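PDB 5EJJ: Ufm1-specific protease from Caenorhabditis elegans, which hydrolyses the peptide bond at the C-terminal glycine of the ubiquitin-like modifier ufm-1, acting as a thiol protease, and is required to localise certain odorant receptors to cilia. Local coordinates for residues 412-417 against 456-461. Residues are numbered along the deposited sequence; the frame is centred on the assembly and turned at random.
Sequences GYTDKP and ELLKLE
Lys416 meets the peptide of Leu457, the one flat group touched across the contact, at its oxygen end: the carbonyl points almost straight at Lys416 CD, 4.1 Å from Leu457 O. That is a plain van der Waals approach by a methylene: Lys416 NZ is 5.1 Å from Leu457 O, and no hydrogen bond joins the two segments. The methyl pair of Thr414 and Leu458 is closer, with Thr414 CG2 3.5 Å from Leu458 CD2, the two side chains crossing at about a right angle. Thr414 places its methyl there by setting CG2 opposite its carbonyl carbon, which leaves OG1 between N and C (chi1 48°) and 4.1 Å from Leu458 CD2. The other branch of the leucine turns to its own segment, Leu458 CD1 lying 3.7 Å from Leu460 CD2. Behind the contact runs helix 396-409: Leu457 and Leu458 touch Trp405, whose indole NE1 donates to Lys416 O, and Leu460 touches Phe408. That helix ends in a Schellman motif with Gly412 at C-prime, its positive phi (87°) turning the chain into this loop. What results is surface packing between the exits of two helices, 396-409 and 447-457, in the C78 peptidase domain of the papain-like clan CA, away from the probable nucleophile Cys396 at the start of the first helix.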
ATOM      1  N   GLY A 412       1.352   0.220 -10.209  1.00 24.71           N
ATOM      2  CA  GLY A 412       2.654   0.764 -10.574  1.00 27.68           C
ATOM      3  C   GLY A 412       3.135   0.402 -11.962  1.00 33.89           C
ATOM      4  O   GLY A 412       4.344   0.323 -12.222  1.00 34.28           O
ATOM      5  N   TYR A 413       2.183   0.188 -12.870  1.00 35.92           N
ATOM      6  CA  TYR A 413       2.516  -0.324 -14.194  1.00 31.30           C
ATOM      7  C   TYR A 413       2.438   0.772 -15.254  1.00 32.47           C
ATOM      8  O   TYR A 413       3.162   0.721 -16.251  1.00 28.20           O
ATOM      9  CB  TYR A 413       1.663  -1.545 -14.527  1.00 20.90           C
ATOM     10  CG  TYR A 413       2.130  -2.806 -13.820  1.00 21.78           C
ATOM     11  CD1 TYR A 413       1.323  -3.448 -12.881  1.00 22.54           C
ATOM     12  CD2 TYR A 413       3.380  -3.356 -14.085  1.00 22.02           C
ATOM     13  CE1 TYR A 413       1.739  -4.613 -12.240  1.00 19.51           C
ATOM     14  CE2 TYR A 413       3.809  -4.514 -13.451  1.00 22.27           C
ATOM     15  CZ  TYR A 413       2.984  -5.140 -12.526  1.00 22.72           C
ATOM     16  OH  TYR A 413       3.398  -6.295 -11.881  1.00 22.57           O
ATOM     17  N   THR A 414       1.585   1.767 -15.011  1.00 29.40           N
ATOM     18  CA  THR A 414       1.605   3.005 -15.778  1.00 39.74           C
ATOM     19  C   THR A 414       1.182   4.175 -14.920  1.00 44.16           C
ATOM     20  O   THR A 414       0.612   3.995 -13.856  1.00 39.67           O
ATOM     21  CB  THR A 414       0.632   2.997 -16.956  1.00 48.19           C
ATOM     22  OG1 THR A 414      -0.648   2.532 -16.506  1.00 41.00           O
ATOM     23  CG2 THR A 414       1.157   2.133 -18.096  1.00 54.43           C
ATOM     24  N   ASP A 415       1.446   5.377 -15.419  1.00 53.43           N
ATOM     25  CA  ASP A 415       1.053   6.615 -14.759  1.00 51.40           C
ATOM     26  C   ASP A 415       0.005   7.337 -15.604  1.00 54.11           C
ATOM     27  O   ASP A 415      -0.590   8.327 -15.158  1.00 49.88           O
ATOM     28  CB  ASP A 415       2.279   7.503 -14.562  1.00 55.35           C
ATOM     29  CG  ASP A 415       3.380   7.211 -15.580  1.00 72.52           C
ATOM     30  OD1 ASP A 415       3.071   6.600 -16.643  1.00 65.15           O
ATOM     31  OD2 ASP A 415       4.553   7.590 -15.314  1.00 69.10           O
ATOM     32  N   LYS A 416      -0.211   6.830 -16.825  1.00 57.35           N
ATOM     33  CA  LYS A 416      -1.232   7.358 -17.737  1.00 49.67           C
ATOM     34  C   LYS A 416      -2.610   7.142 -17.137  1.00 48.56           C
ATOM     35  O   LYS A 416      -2.908   6.056 -16.634  1.00 52.01           O
ATOM     36  CB  LYS A 416      -1.171   6.668 -19.105  1.00 50.85           C
ATOM     37  CG  LYS A 416       0.219   6.266 -19.605  1.00 55.82           C
ATOM     38  CD  LYS A 416       0.128   5.756 -21.056  1.00 61.26           C
ATOM     39  CE  LYS A 416       1.444   5.175 -21.581  1.00 64.76           C
ATOM     40  NZ  LYS A 416       2.268   6.176 -22.326  1.00 59.91           N
ATOM     41  N   PRO A 417      -3.466   8.167 -17.199  1.00 47.32           N
ATOM     42  CA  PRO A 417      -4.781   8.131 -16.536  1.00 48.37           C
ATOM     43  C   PRO A 417      -5.800   7.254 -17.280  1.00 48.36           C
ATOM     44  O   PRO A 417      -5.678   7.067 -18.495  1.00 43.00           O
ATOM     45  CB  PRO A 417      -5.219   9.594 -16.569  1.00 43.41           C
ATOM     46  CG  PRO A 417      -4.588  10.132 -17.832  1.00 49.45           C
ATOM     47  CD  PRO A 417      -3.281   9.381 -18.016  1.00 45.46           C
ATOM     48  N   GLU A 456      -2.784  -1.277 -27.508  1.00 58.61           N
ATOM     49  CA  GLU A 456      -2.096  -0.154 -28.121  1.00 59.70           C
ATOM     50  C   GLU A 456      -2.200   1.146 -27.339  1.00 54.85           C
ATOM     51  O   GLU A 456      -1.576   2.136 -27.707  1.00 62.28           O
ATOM     52  CB  GLU A 456      -2.505   0.034 -29.584  1.00 72.02           C
ATOM     53  CG  GLU A 456      -3.919   0.512 -29.797  1.00 73.69           C
ATOM     54  CD  GLU A 456      -4.288   0.503 -31.264  1.00 88.02           C
ATOM     55  OE1 GLU A 456      -3.501  -0.076 -32.050  1.00 86.73           O
ATOM     56  OE2 GLU A 456      -5.350   1.070 -31.626  1.00 94.21           O
ATOM     57  N   LEU A 457      -2.972   1.155 -26.261  1.00 53.69           N
ATOM     58  CA  LEU A 457      -2.844   2.249 -25.300  1.00 51.37           C
ATOM     59  C   LEU A 457      -1.860   1.877 -24.189  1.00 49.35           C
ATOM     60  O   LEU A 457      -1.371   2.745 -23.477  1.00 56.28           O
ATOM     61  CB  LEU A 457      -4.195   2.669 -24.711  1.00 44.00           C
ATOM     62  CG  LEU A 457      -5.189   3.247 -25.715  1.00 41.73           C
ATOM     63  CD1 LEU A 457      -6.346   3.991 -25.027  1.00 35.90           C
ATOM     64  CD2 LEU A 457      -4.457   4.133 -26.702  1.00 44.55           C
ATOM     65  N   LEU A 458      -1.551   0.589 -24.065  1.00 48.47           N
ATOM     66  CA  LEU A 458      -0.732   0.125 -22.959  1.00 49.15           C
ATOM     67  C   LEU A 458       0.329  -0.897 -23.317  1.00 53.11           C
ATOM     68  O   LEU A 458       0.996  -1.404 -22.420  1.00 58.07           O
ATOM     69  CB  LEU A 458      -1.605  -0.454 -21.851  1.00 52.13           C
ATOM     70  CG  LEU A 458      -2.353   0.559 -20.997  1.00 49.87           C
ATOM     71  CD1 LEU A 458      -3.131  -0.140 -19.886  1.00 45.83           C
ATOM     72  CD2 LEU A 458      -1.398   1.582 -20.441  1.00 42.75           C
ATOM     73  N   LYS A 459       0.500  -1.188 -24.603  1.00 53.53           N
ATOM     74  CA  LYS A 459       1.440  -2.228 -25.037  1.00 62.53           C
ATOM     75  C   LYS A 459       1.231  -3.465 -24.169  1.00 62.67           C
ATOM     76  O   LYS A 459       2.171  -4.011 -23.585  1.00 63.99           O
ATOM     77  CB  LYS A 459       2.896  -1.745 -24.946  1.00 67.07           C
ATOM     78  CG  LYS A 459       3.784  -2.115 -26.160  1.00 76.88           C
ATOM     79  CD  LYS A 459       3.792  -3.629 -26.470  1.00 78.24           C
ATOM     80  CE  LYS A 459       3.237  -3.929 -27.876  1.00 78.56           C
ATOM     81  NZ  LYS A 459       2.739  -5.336 -28.066  1.00 62.33           N
ATOM     82  N   LEU A 460      -0.023  -3.882 -24.070  1.00 63.99           N
ATOM     83  CA  LEU A 460      -0.420  -4.837 -23.053  1.00 60.78           C
ATOM     84  C   LEU A 460      -1.019  -6.100 -23.664  1.00 57.03           C
ATOM     85  O   LEU A 460      -2.009  -6.050 -24.400  1.00 55.87           O
ATOM     86  CB  LEU A 460      -1.410  -4.167 -22.103  1.00 57.69           C
ATOM     87  CG  LEU A 460      -1.573  -4.746 -20.705  1.00 53.77           C
ATOM     88  CD1 LEU A 460      -0.206  -5.005 -20.103  1.00 46.70           C
ATOM     89  CD2 LEU A 460      -2.383  -3.763 -19.865  1.00 47.66           C
ATOM     90  N   GLU A 461      -0.406  -7.229 -23.341  1.00 51.60           N
ATOM     91  CA  GLU A 461      -0.826  -8.511 -23.876  1.00 59.14           C
ATOM     92  C   GLU A 461      -1.898  -9.194 -23.005  1.00 57.95           C
ATOM     93  O   GLU A 461      -1.807  -9.183 -21.782  1.00 55.08           O
ATOM     94  CB  GLU A 461       0.393  -9.420 -24.034  1.00 58.74           C
ATOM     95  CG  GLU A 461       0.091 -10.726 -24.745  1.00 79.43           C
ATOM     96  CD  GLU A 461       1.084 -11.815 -24.403  1.00 90.47           C
ATOM     97  OE1 GLU A 461       2.274 -11.480 -24.183  1.00 94.35           O
ATOM     98  OE2 GLU A 461       0.665 -12.999 -24.346  1.00 84.50           O
TER